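PDB 4OFQ: putative cell surface protein from Streptococcus pyogenes, which probably serves as a cell-surface adhesin of the antigen I/II family, the crystallised part being its C-terminal region, built on beta sandwiches. Local coordinates for residues 192-197 / 338-343; 218-223 / 311-316; 247-252 / 315-320; 251-256 / 290-295. One frame throughout, in Å; residues are numbered along the deposited sequence.

In the fold
All four contacts lie in the C-terminal beta-sandwich domain. From the N terminus, residues 192-197 come first and meet 338-343 near the chain end, so interaction 1 closes the longest loop and encloses the other three. Next along is 218-223, which pairs with 311-316 in interaction 2 and whose loop contains interaction 4. Strand 248-257 then serves twice: 247-252 pairs with 315-320 in interaction 3, while 251-256 faces 290-295 in interaction 4. Interactions 2 and 3 share Val315 and Val316 and build one four-stranded sheet, with strand 194-198 on its other edge. Interactions 1 and 4 tie the two edge strands of that sheet to the second sheet of the sandwich.

Interaction 1: residues 192-197 / 338-343; sequences TVHKDV and KSNKVT
Asn340 lays its carboxamide against the backbone of Lys195 and engages both polar atoms of that residue. Lys195 N donates to Asn340 OD1 at 2.9 Å along a nearly straight line (166° at the hydrogen), while Asn340 ND2 returns a bond to Lys195 O, also 2.9 Å, lying in the carbonyl plane on a lone pair. The side-chain amide thus stands in for the backbone of a neighbouring strand. A chi1 of 56° sets CG between Asn340's own N and carbonyl carbon, turning the amide toward residues 192-197. ND2 also donates to Lys341 O at 3.1 Å, arriving above that carbonyl's plane, so the amide is fixed in rotation from several directions.

On one flank Val193 CG2 rests 3.9 Å from Ser339 CB, and water 1 links Val193 N to Lys338 O. Ser339 OG donates to Asn340 O at 2.7 Å and is also hydrogen-bonded to Tyr328 N. On the other flank Val342 presses CG1 onto Lys195 O at 3.4 Å, and its CB meets Val197 CG1 at 3.9 Å.

The segments run almost the same way, 15° apart, yet the strands they enter belong to different sheets. Between those sheets runs the extended Lys195 chain, its NZ covalently linked to Asn326 CG and hydrogen-bonded to Asp241 OD2. Such a buried lysine-asparagine crosslink beside an acidic residue is the hallmark of intramolecular isopeptide bonds in the beta-sandwich domains of Gram-positive surface proteins.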
# COMPACT_ATOMS: atom_id res chain seq x y z
N THR A 192 -8.91 -2.43 -10.31
CA THR A 192 -9.59 -3.18 -11.37
C THR A 192 -9.36 -2.48 -12.70
O THR A 192 -9.23 -1.25 -12.76
CB THR A 192 -11.13 -3.35 -11.11
OG1 THR A 192 -11.79 -2.10 -11.28
CG2 THR A 192 -11.43 -3.89 -9.72
N VAL A 193 -9.27 -3.25 -13.78
CA VAL A 193 -9.25 -2.67 -15.12
C VAL A 193 -10.19 -3.47 -16.01
O VAL A 193 -10.54 -4.60 -15.69
CB VAL A 193 -7.83 -2.64 -15.75
CG1 VAL A 193 -6.94 -1.62 -15.00
CG2 VAL A 193 -7.21 -4.02 -15.73
N HIS A 194 -10.60 -2.88 -17.13
CA HIS A 194 -11.56 -3.54 -18.00
C HIS A 194 -11.12 -3.48 -19.46
O HIS A 194 -10.48 -2.52 -19.90
CB HIS A 194 -12.95 -2.92 -17.84
CG HIS A 194 -13.49 -3.01 -16.44
ND1 HIS A 194 -13.24 -2.05 -15.49
CD2 HIS A 194 -14.25 -3.96 -15.84
CE1 HIS A 194 -13.82 -2.40 -14.35
NE2 HIS A 194 -14.44 -3.55 -14.54
N LYS A 195 -11.45 -4.53 -20.20
CA LYS A 195 -11.17 -4.56 -21.62
C LYS A 195 -12.47 -4.68 -22.36
O LYS A 195 -13.34 -5.44 -21.94
CB LYS A 195 -10.27 -5.73 -21.99
CG LYS A 195 -10.00 -5.79 -23.49
CD LYS A 195 -8.79 -6.67 -23.83
CE LYS A 195 -8.48 -6.60 -25.31
NZ LYS A 195 -7.20 -7.28 -25.62
N ASP A 196 -12.64 -3.92 -23.44
CA ASP A 196 -13.80 -4.16 -24.28
C ASP A 196 -13.36 -4.24 -25.73
O ASP A 196 -12.22 -3.88 -26.07
CB ASP A 196 -14.88 -3.09 -24.09
CG ASP A 196 -16.30 -3.68 -24.19
OD1 ASP A 196 -16.50 -4.72 -24.88
OD2 ASP A 196 -17.20 -3.09 -23.56
N VAL A 197 -14.24 -4.78 -26.56
CA VAL A 197 -13.96 -4.88 -27.99
C VAL A 197 -15.13 -4.25 -28.76
O VAL A 197 -16.30 -4.53 -28.48
CB VAL A 197 -13.67 -6.34 -28.44
CG1 VAL A 197 -14.84 -7.26 -28.10
CG2 VAL A 197 -13.36 -6.38 -29.92
N LYS A 338 -5.11 -7.46 -13.88
CA LYS A 338 -5.55 -8.19 -15.07
C LYS A 338 -6.99 -7.86 -15.43
O LYS A 338 -7.88 -7.91 -14.58
CB LYS A 338 -5.37 -9.69 -14.88
CG LYS A 338 -5.83 -10.51 -16.07
CD LYS A 338 -5.69 -12.00 -15.80
CE LYS A 338 -4.24 -12.40 -15.67
NZ LYS A 338 -4.10 -13.87 -15.43
N SER A 339 -7.24 -7.55 -16.71
CA SER A 339 -8.58 -7.22 -17.15
C SER A 339 -9.42 -8.48 -17.32
O SER A 339 -8.90 -9.61 -17.32
CB SER A 339 -8.52 -6.49 -18.50
OG SER A 339 -8.16 -7.39 -19.55
N ASN A 340 -10.72 -8.30 -17.51
CA ASN A 340 -11.56 -9.36 -18.03
C ASN A 340 -11.05 -9.75 -19.40
O ASN A 340 -10.30 -9.00 -20.04
CB ASN A 340 -12.99 -8.87 -18.18
CG ASN A 340 -13.08 -7.62 -19.04
OD1 ASN A 340 -12.71 -6.53 -18.60
ND2 ASN A 340 -13.57 -7.77 -20.27
N LYS A 341 -11.47 -10.92 -19.87
CA LYS A 341 -11.26 -11.29 -21.26
C LYS A 341 -12.44 -10.82 -22.10
O LYS A 341 -13.53 -10.58 -21.58
CB LYS A 341 -11.13 -12.81 -21.40
CG LYS A 341 -9.76 -13.38 -20.98
CD LYS A 341 -9.01 -13.98 -22.19
CE LYS A 341 -7.76 -14.75 -21.76
NZ LYS A 341 -7.08 -15.45 -22.91
N VAL A 342 -12.20 -10.70 -23.41
CA VAL A 342 -13.26 -10.58 -24.41
C VAL A 342 -12.98 -11.59 -25.52
O VAL A 342 -11.86 -12.06 -25.65
CB VAL A 342 -13.33 -9.17 -25.03
CG1 VAL A 342 -13.70 -8.13 -23.96
CG2 VAL A 342 -12.00 -8.82 -25.68
N THR A 343 -14.01 -11.95 -26.28
CA THR A 343 -13.82 -12.79 -27.46
C THR A 343 -14.71 -12.29 -28.61
O THR A 343 -15.72 -11.62 -28.38
CB THR A 343 -14.14 -14.31 -27.24
OG1 THR A 343 -15.57 -14.51 -27.18
CG2 THR A 343 -13.45 -14.88 -25.98
O HOH W 1 -9.37 -6.20 -12.99

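Interaction 2: residues 218-223 / 311-316; sequences TYRLEG and DAFVVV
Arg220 and Phe313 lie side by side and point the same way, the arginine's CG and CD methylenes running alongside the CE2-CZ part of the phenyl ring and meeting it obliquely. Arg220 CD and Phe313 CE2 are 3.6 Å apart, and the guanidinium and ring planes differ by 37°. Beyond the ring the arginine chain bends at chi3 (80°), which brings its NH1 to Asp311 OD2 at 3.0 Å in a salt bridge whose hydrogen bond is weak; the guanidinium and carboxylate planes stand 84° apart. Within its own strand both NH1 and NH2 of Arg220 reach Glu222 OE2, NH2 at 3.0 Å, in a salt bridge with weak, bent hydrogen bonds, and Glu222 CB sits over the centre of one guanidinium face. Thr218 CG2 touches the phenyl ring at its edge.

Across the sheet, on the Tyr219, Leu221, Ala312 and Val314 face, contacts are apolar. Leu221 CB meets Ala312 CB at 4.2 Å, and Tyr219 crosses Val316 at about a right angle, CE2 to CG2 4.0 Å. The tyrosine hydroxyl goes on to Asp248 OD2.

Antiparallel backbone bonds join the hydrogen-bonded pairs Tyr219-Val314 and Leu221-Ala312. Where the strand ends, Asp311 OD1 takes over from a backbone carbonyl and accepts Gly223 N at 3.2 Å.

Two carboxylates, Glu222 OE2 and Asp311 OD2, come within 4.4 Å of each other. Arg220 NH1 reaches both, and water 2 donates to both. This network probably offsets the like charges and keeps both acids ionised; one face thus combines salt bridges with packing on Phe313, while the other is apolar.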
# COMPACT_ATOMS: atom_id res chain seq x y z
N THR A 218 -11.60 -2.62 -32.70
CA THR A 218 -10.85 -1.80 -31.78
C THR A 218 -10.97 -2.34 -30.38
O THR A 218 -12.07 -2.55 -29.89
CB THR A 218 -11.40 -0.36 -31.78
OG1 THR A 218 -11.22 0.21 -33.08
CG2 THR A 218 -10.69 0.47 -30.75
N TYR A 219 -9.83 -2.55 -29.72
CA TYR A 219 -9.88 -2.95 -28.32
C TYR A 219 -9.70 -1.70 -27.46
O TYR A 219 -8.83 -0.86 -27.74
CB TYR A 219 -8.78 -3.96 -27.98
CG TYR A 219 -8.94 -5.30 -28.65
CD1 TYR A 219 -10.03 -6.11 -28.37
CD2 TYR A 219 -8.01 -5.75 -29.59
CE1 TYR A 219 -10.18 -7.35 -28.99
CE2 TYR A 219 -8.16 -6.97 -30.22
CZ TYR A 219 -9.25 -7.76 -29.92
OH TYR A 219 -9.41 -8.97 -30.55
N ARG A 220 -10.54 -1.56 -26.44
CA ARG A 220 -10.33 -0.50 -25.46
C ARG A 220 -9.73 -1.11 -24.19
O ARG A 220 -10.35 -1.99 -23.56
CB ARG A 220 -11.62 0.21 -25.11
CG ARG A 220 -11.39 1.32 -24.09
CD ARG A 220 -12.64 2.11 -23.82
NE ARG A 220 -13.53 1.43 -22.89
CZ ARG A 220 -14.00 1.98 -21.77
NH1 ARG A 220 -13.66 3.22 -21.45
NH2 ARG A 220 -14.82 1.29 -20.98
N LEU A 221 -8.54 -0.64 -23.84
CA LEU A 221 -7.92 -1.06 -22.59
C LEU A 221 -8.16 0.06 -21.58
O LEU A 221 -7.51 1.10 -21.65
CB LEU A 221 -6.43 -1.31 -22.78
CG LEU A 221 -6.02 -2.09 -24.04
CD1 LEU A 221 -4.49 -2.36 -24.07
CD2 LEU A 221 -6.81 -3.41 -24.13
N GLU A 222 -9.10 -0.14 -20.66
CA GLU A 222 -9.48 0.93 -19.74
C GLU A 222 -8.58 0.93 -18.51
O GLU A 222 -8.60 -0.02 -17.73
CB GLU A 222 -10.95 0.76 -19.30
CG GLU A 222 -11.44 1.93 -18.46
CD GLU A 222 -12.89 1.79 -18.03
OE1 GLU A 222 -13.20 0.87 -17.23
OE2 GLU A 222 -13.73 2.61 -18.47
N GLY A 223 -7.77 1.97 -18.36
CA GLY A 223 -6.86 2.04 -17.22
C GLY A 223 -7.56 2.40 -15.92
O GLY A 223 -8.62 3.03 -15.91
N ASP A 311 -7.01 5.68 -21.06
CA ASP A 311 -7.47 4.51 -21.81
C ASP A 311 -6.62 4.38 -23.07
O ASP A 311 -6.29 5.39 -23.71
CB ASP A 311 -8.92 4.65 -22.26
CG ASP A 311 -9.90 4.48 -21.12
OD1 ASP A 311 -9.47 4.14 -19.99
OD2 ASP A 311 -11.11 4.72 -21.36
N ALA A 312 -6.29 3.14 -23.42
CA ALA A 312 -5.62 2.87 -24.68
C ALA A 312 -6.61 2.25 -25.66
O ALA A 312 -7.44 1.43 -25.27
CB ALA A 312 -4.42 1.95 -24.47
N PHE A 313 -6.53 2.65 -26.92
CA PHE A 313 -7.36 2.04 -27.95
C PHE A 313 -6.45 1.42 -28.98
O PHE A 313 -5.64 2.11 -29.60
CB PHE A 313 -8.25 3.08 -28.63
CG PHE A 313 -9.25 3.69 -27.71
CD1 PHE A 313 -8.90 4.74 -26.88
CD2 PHE A 313 -10.55 3.19 -27.65
CE1 PHE A 313 -9.83 5.30 -26.01
CE2 PHE A 313 -11.48 3.76 -26.79
CZ PHE A 313 -11.11 4.81 -25.97
N VAL A 314 -6.61 0.12 -29.17
CA VAL A 314 -5.73 -0.64 -30.04
C VAL A 314 -6.53 -1.16 -31.23
O VAL A 314 -7.51 -1.89 -31.06
CB VAL A 314 -5.09 -1.82 -29.28
CG1 VAL A 314 -4.27 -2.69 -30.21
CG2 VAL A 314 -4.23 -1.29 -28.14
N VAL A 315 -6.12 -0.75 -32.43
CA VAL A 315 -6.84 -1.07 -33.65
C VAL A 315 -6.14 -2.24 -34.35
O VAL A 315 -4.94 -2.19 -34.57
CB VAL A 315 -6.89 0.14 -34.60
CG1 VAL A 315 -7.54 -0.24 -35.90
CG2 VAL A 315 -7.64 1.30 -33.94
N VAL A 316 -6.90 -3.29 -34.67
CA VAL A 316 -6.36 -4.46 -35.35
C VAL A 316 -7.21 -4.82 -36.57
O VAL A 316 -8.37 -4.41 -36.67
CB VAL A 316 -6.26 -5.71 -34.41
CG1 VAL A 316 -5.52 -5.36 -33.12
CG2 VAL A 316 -7.66 -6.25 -34.09
O HOH W 2 -12.85 5.38 -19.37
O HOH W 3 -9.50 5.21 -17.41

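Interaction 3: residues 247-252 / 315-320; sequences HDLYQK and VVKRIK
Val315 meets Gln251 and Lys252 together, the signature of a classic beta bulge. Its O accepts Gln251 N at 2.7 Å and, weakly, Lys252 N, while Val315 N donates to Lys252 O. Val316 follows on the opposite face of the sheet and pushes CG2 to 3.6 Å from Asp248 CG. Lys317 makes the regular antiparallel pair with Leu249, N to O in both directions. Gln251, bent at chi2 (-66°), folds its amide back over this pair: its NE2 donates to Leu249 O at 3.1 Å from the face of that carbonyl opposite Lys317 N, and packs on Lys317 CB.

Arg318 bends at chi2 and chi3 and turns back toward Asp248. It grips the acid side-on, NE at 2.9 Å and NH2 at 2.8 Å, both from Asp248 OD1, which lies in the guanidinium plane; NH2 meets the syn lone pair of that oxygen, and NE comes in nearly along its C-O axis. The two planes are 28° apart. Ile319 N then bonds to His247 O, and Ile319 CG2 abuts Leu249 CB at 3.8 Å. Last comes Lys320, whose CD sits over one face of the imidazole, 4.0 Å from the centroid of the His247 ring, a CH-pi contact. The backbone N and O of Lys320 are buried here without a partner.

Strand 310-318 has strand 216-222 on its other side, bonded through Val316 and Val217. The other oxygen of Asp248 is taken by Tyr219, and Arg318 NH1 extends to Thr344 and Thr346. His247, Asp248 and Arg318 all pack on Val324 of strand 323-332 in the facing sheet.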
# COMPACT_ATOMS: atom_id res chain seq x y z
N HIS A 247 -4.58 -14.12 -35.49
CA HIS A 247 -5.89 -13.68 -35.99
C HIS A 247 -6.07 -12.16 -36.03
O HIS A 247 -6.88 -11.64 -36.81
CB HIS A 247 -7.00 -14.29 -35.14
CG HIS A 247 -7.14 -15.77 -35.27
ND1 HIS A 247 -6.22 -16.65 -34.73
CD2 HIS A 247 -8.08 -16.54 -35.87
CE1 HIS A 247 -6.59 -17.89 -35.00
NE2 HIS A 247 -7.72 -17.85 -35.69
N ASP A 248 -5.35 -11.46 -35.17
CA ASP A 248 -5.48 -10.01 -35.05
C ASP A 248 -4.18 -9.37 -35.51
O ASP A 248 -3.11 -9.65 -34.96
CB ASP A 248 -5.71 -9.58 -33.61
CG ASP A 248 -7.17 -9.70 -33.16
OD1 ASP A 248 -8.06 -9.89 -34.01
OD2 ASP A 248 -7.40 -9.61 -31.93
N LEU A 249 -4.25 -8.53 -36.53
CA LEU A 249 -3.05 -7.86 -37.01
C LEU A 249 -3.06 -6.40 -36.55
O LEU A 249 -3.86 -5.60 -37.03
CB LEU A 249 -2.97 -7.97 -38.53
CG LEU A 249 -1.85 -7.22 -39.26
CD1 LEU A 249 -0.49 -7.85 -38.98
CD2 LEU A 249 -2.14 -7.17 -40.74
N TYR A 250 -2.17 -6.08 -35.61
CA TYR A 250 -2.02 -4.72 -35.09
C TYR A 250 -1.90 -3.66 -36.19
O TYR A 250 -1.12 -3.82 -37.13
CB TYR A 250 -0.80 -4.64 -34.16
CG TYR A 250 -0.53 -3.27 -33.57
CD1 TYR A 250 -1.17 -2.83 -32.43
CD2 TYR A 250 0.40 -2.42 -34.16
CE1 TYR A 250 -0.92 -1.57 -31.89
CE2 TYR A 250 0.66 -1.16 -33.63
CZ TYR A 250 0.00 -0.75 -32.50
OH TYR A 250 0.27 0.50 -31.98
N GLN A 251 -2.68 -2.59 -36.06
CA GLN A 251 -2.63 -1.48 -37.00
C GLN A 251 -2.05 -0.23 -36.35
O GLN A 251 -1.07 0.33 -36.83
CB GLN A 251 -4.02 -1.17 -37.56
CG GLN A 251 -4.68 -2.34 -38.28
CD GLN A 251 -3.94 -2.71 -39.54
OE1 GLN A 251 -3.75 -1.87 -40.42
NE2 GLN A 251 -3.50 -3.97 -39.63
N LYS A 252 -2.65 0.20 -35.24
CA LYS A 252 -2.24 1.44 -34.59
C LYS A 252 -2.84 1.54 -33.20
O LYS A 252 -3.76 0.80 -32.85
CB LYS A 252 -2.68 2.64 -35.43
CG LYS A 252 -4.15 2.98 -35.27
CD LYS A 252 -4.47 4.31 -35.96
CE LYS A 252 -5.58 5.05 -35.23
NZ LYS A 252 -5.21 5.42 -33.84
N VAL A 315 -6.12 -0.75 -32.43
CA VAL A 315 -6.84 -1.07 -33.65
C VAL A 315 -6.14 -2.24 -34.35
O VAL A 315 -4.94 -2.19 -34.57
CB VAL A 315 -6.89 0.14 -34.60
CG1 VAL A 315 -7.54 -0.24 -35.90
CG2 VAL A 315 -7.64 1.30 -33.94
N VAL A 316 -6.90 -3.29 -34.67
CA VAL A 316 -6.36 -4.46 -35.35
C VAL A 316 -7.21 -4.82 -36.57
O VAL A 316 -8.37 -4.41 -36.67
CB VAL A 316 -6.26 -5.71 -34.41
CG1 VAL A 316 -5.52 -5.36 -33.12
CG2 VAL A 316 -7.66 -6.25 -34.09
N LYS A 317 -6.62 -5.56 -37.50
CA LYS A 317 -7.34 -6.11 -38.64
C LYS A 317 -7.51 -7.62 -38.43
O LYS A 317 -6.58 -8.31 -38.02
CB LYS A 317 -6.58 -5.82 -39.93
CG LYS A 317 -7.10 -6.53 -41.16
CD LYS A 317 -6.19 -6.24 -42.35
CE LYS A 317 -6.70 -6.88 -43.64
NZ LYS A 317 -5.79 -6.55 -44.79
N ARG A 318 -8.72 -8.12 -38.68
CA ARG A 318 -9.00 -9.53 -38.45
C ARG A 318 -8.59 -10.29 -39.70
O ARG A 318 -9.16 -10.10 -40.78
CB ARG A 318 -10.49 -9.75 -38.13
CG ARG A 318 -10.91 -11.22 -38.04
CD ARG A 318 -10.23 -11.96 -36.89
NE ARG A 318 -10.09 -11.17 -35.67
CZ ARG A 318 -11.03 -11.03 -34.74
NH1 ARG A 318 -12.22 -11.62 -34.87
NH2 ARG A 318 -10.78 -10.29 -33.67
N ILE A 319 -7.59 -11.14 -39.56
CA ILE A 319 -6.94 -11.74 -40.72
C ILE A 319 -7.19 -13.23 -40.92
O ILE A 319 -6.81 -13.79 -41.94
CB ILE A 319 -5.41 -11.48 -40.73
CG1 ILE A 319 -4.78 -11.97 -39.42
CG2 ILE A 319 -5.12 -10.01 -40.94
CD1 ILE A 319 -3.29 -12.26 -39.54
N LYS A 320 -7.84 -13.88 -39.95
CA LYS A 320 -8.03 -15.33 -40.02
C LYS A 320 -9.32 -15.76 -39.33
O LYS A 320 -9.75 -15.13 -38.37
CB LYS A 320 -6.83 -16.03 -39.39
CG LYS A 320 -6.79 -17.55 -39.51
CD LYS A 320 -5.55 -18.11 -38.83
CE LYS A 320 -5.66 -19.61 -38.60
NZ LYS A 320 -5.81 -20.37 -39.86

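Interaction 4: residues 251-256 / 290-295; sequences QKDKVL and YELAFK
At the edge of the Tyr290 ring, in its plane, lies Asp253 OD2; the carboxylate is turned 88° against the ring, almost perpendicular. Tyr290 OH donates to Asp253 OD2 at 2.7 Å, meeting that oxygen's anti lone pair, the one away from the other carboxylate oxygen. Tyr250 also packs on this ring, bringing its CE1 up to Tyr290 CE2. The other flat group is Phe294, met obliquely by Val255: the two side chains approach from opposite directions, Val255 CG2 to Phe294 CZ 4.0 Å. Phe294 also meets the ring of Phe308 edge-to-face.

Asp253 holds its CG between the backbone N and the carbonyl carbon, chi1 67°, a setting that sends the carboxylate across to the opposing strand. Its OD2 is shared with Thr281 OG1, so two hydroxyls fix this oxygen in place. Leu292 lies between the two aromatic contacts. Its CD1 is 3.3 Å from Asp253 OD2, a polar oxygen against a methyl, and 4.0 Å from Val255 CB, and so it bridges the acid and the valine.

No backbone atoms pair between these segments. Their strand axes pass 9.9 Å apart at 29°, the spacing of two sheets packed face to face rather than of neighbours in one sheet. Strand 248-257 closes the edge of the four-stranded sheet, while strand 289-294 lies between 237-242 and 279-284 in the other. Alternate residues Asp253 and Val255 point inward against Tyr290, Leu292 and Phe294, an aligned packing typical of the core of a beta sandwich, here with a tyrosine-aspartate bond set among the apolar side chains.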
# COMPACT_ATOMS: atom_id res chain seq x y z
N GLN A 251 -2.68 -2.59 -36.06
CA GLN A 251 -2.63 -1.48 -37.00
C GLN A 251 -2.05 -0.23 -36.35
O GLN A 251 -1.07 0.33 -36.83
CB GLN A 251 -4.02 -1.17 -37.56
CG GLN A 251 -4.68 -2.34 -38.28
CD GLN A 251 -3.94 -2.71 -39.54
OE1 GLN A 251 -3.75 -1.87 -40.42
NE2 GLN A 251 -3.50 -3.97 -39.63
N LYS A 252 -2.65 0.20 -35.24
CA LYS A 252 -2.24 1.44 -34.59
C LYS A 252 -2.84 1.54 -33.20
O LYS A 252 -3.76 0.80 -32.85
CB LYS A 252 -2.68 2.64 -35.43
CG LYS A 252 -4.15 2.98 -35.27
CD LYS A 252 -4.47 4.31 -35.96
CE LYS A 252 -5.58 5.05 -35.23
NZ LYS A 252 -5.21 5.42 -33.84
N ASP A 253 -2.33 2.46 -32.38
CA ASP A 253 -2.98 2.71 -31.10
C ASP A 253 -3.24 4.19 -30.88
O ASP A 253 -2.90 5.04 -31.72
CB ASP A 253 -2.19 2.10 -29.94
CG ASP A 253 -0.85 2.79 -29.73
OD1 ASP A 253 -0.49 3.70 -30.51
OD2 ASP A 253 -0.14 2.42 -28.77
N LYS A 254 -3.86 4.48 -29.74
CA LYS A 254 -4.07 5.85 -29.29
C LYS A 254 -4.22 5.77 -27.78
O LYS A 254 -4.66 4.75 -27.25
CB LYS A 254 -5.34 6.43 -29.92
CG LYS A 254 -5.69 7.83 -29.45
CD LYS A 254 -6.77 8.50 -30.31
CE LYS A 254 -8.07 7.71 -30.28
NZ LYS A 254 -9.18 8.44 -30.99
N VAL A 255 -3.84 6.83 -27.07
CA VAL A 255 -4.01 6.84 -25.62
C VAL A 255 -4.56 8.20 -25.17
O VAL A 255 -4.03 9.25 -25.57
CB VAL A 255 -2.69 6.48 -24.90
CG1 VAL A 255 -1.56 7.39 -25.37
CG2 VAL A 255 -2.86 6.56 -23.37
N LEU A 256 -5.63 8.19 -24.38
CA LEU A 256 -6.33 9.42 -24.00
C LEU A 256 -6.46 9.57 -22.49
O LEU A 256 -6.68 8.59 -21.78
CB LEU A 256 -7.74 9.45 -24.60
CG LEU A 256 -7.84 9.28 -26.11
CD1 LEU A 256 -9.31 9.22 -26.54
CD2 LEU A 256 -7.12 10.41 -26.79
N TYR A 290 2.23 -6.46 -27.24
CA TYR A 290 2.00 -5.03 -27.28
C TYR A 290 2.20 -4.40 -25.90
O TYR A 290 1.70 -4.91 -24.91
CB TYR A 290 0.56 -4.74 -27.75
CG TYR A 290 0.13 -3.30 -27.57
CD1 TYR A 290 -0.47 -2.88 -26.38
CD2 TYR A 290 0.31 -2.37 -28.58
CE1 TYR A 290 -0.87 -1.56 -26.20
CE2 TYR A 290 -0.07 -1.05 -28.41
CZ TYR A 290 -0.67 -0.66 -27.22
OH TYR A 290 -1.07 0.64 -27.04
N GLU A 291 2.89 -3.27 -25.86
CA GLU A 291 3.12 -2.58 -24.61
C GLU A 291 2.99 -1.06 -24.84
O GLU A 291 3.50 -0.54 -25.82
CB GLU A 291 4.53 -2.92 -24.15
CG GLU A 291 4.91 -2.42 -22.79
CD GLU A 291 6.34 -2.78 -22.47
OE1 GLU A 291 6.62 -3.99 -22.32
OE2 GLU A 291 7.17 -1.85 -22.39
N LEU A 292 2.29 -0.37 -23.95
CA LEU A 292 2.35 1.09 -23.94
C LEU A 292 2.65 1.55 -22.52
O LEU A 292 1.90 1.27 -21.59
CB LEU A 292 1.04 1.71 -24.45
CG LEU A 292 0.99 3.24 -24.55
CD1 LEU A 292 0.10 3.69 -25.70
CD2 LEU A 292 0.48 3.84 -23.25
N ALA A 293 3.77 2.25 -22.36
CA ALA A 293 4.23 2.68 -21.04
C ALA A 293 4.32 4.19 -20.94
O ALA A 293 4.90 4.85 -21.82
CB ALA A 293 5.59 2.06 -20.72
N PHE A 294 3.77 4.74 -19.87
CA PHE A 294 3.99 6.15 -19.60
C PHE A 294 5.44 6.41 -19.19
O PHE A 294 6.05 5.59 -18.50
CB PHE A 294 3.01 6.65 -18.55
CG PHE A 294 1.71 7.09 -19.14
CD1 PHE A 294 0.68 6.18 -19.34
CD2 PHE A 294 1.53 8.41 -19.53
CE1 PHE A 294 -0.52 6.59 -19.92
CE2 PHE A 294 0.34 8.82 -20.11
CZ PHE A 294 -0.68 7.91 -20.30
N LYS A 295 5.99 7.54 -19.62
CA LYS A 295 7.37 7.87 -19.27
C LYS A 295 7.47 8.27 -17.79
O LYS A 295 6.63 9.03 -17.29
CB LYS A 295 7.89 9.00 -20.15
CG LYS A 295 8.01 8.61 -21.61
CD LYS A 295 8.08 9.86 -22.50
CE LYS A 295 8.33 9.46 -23.95
NZ LYS A 295 8.34 10.65 -24.83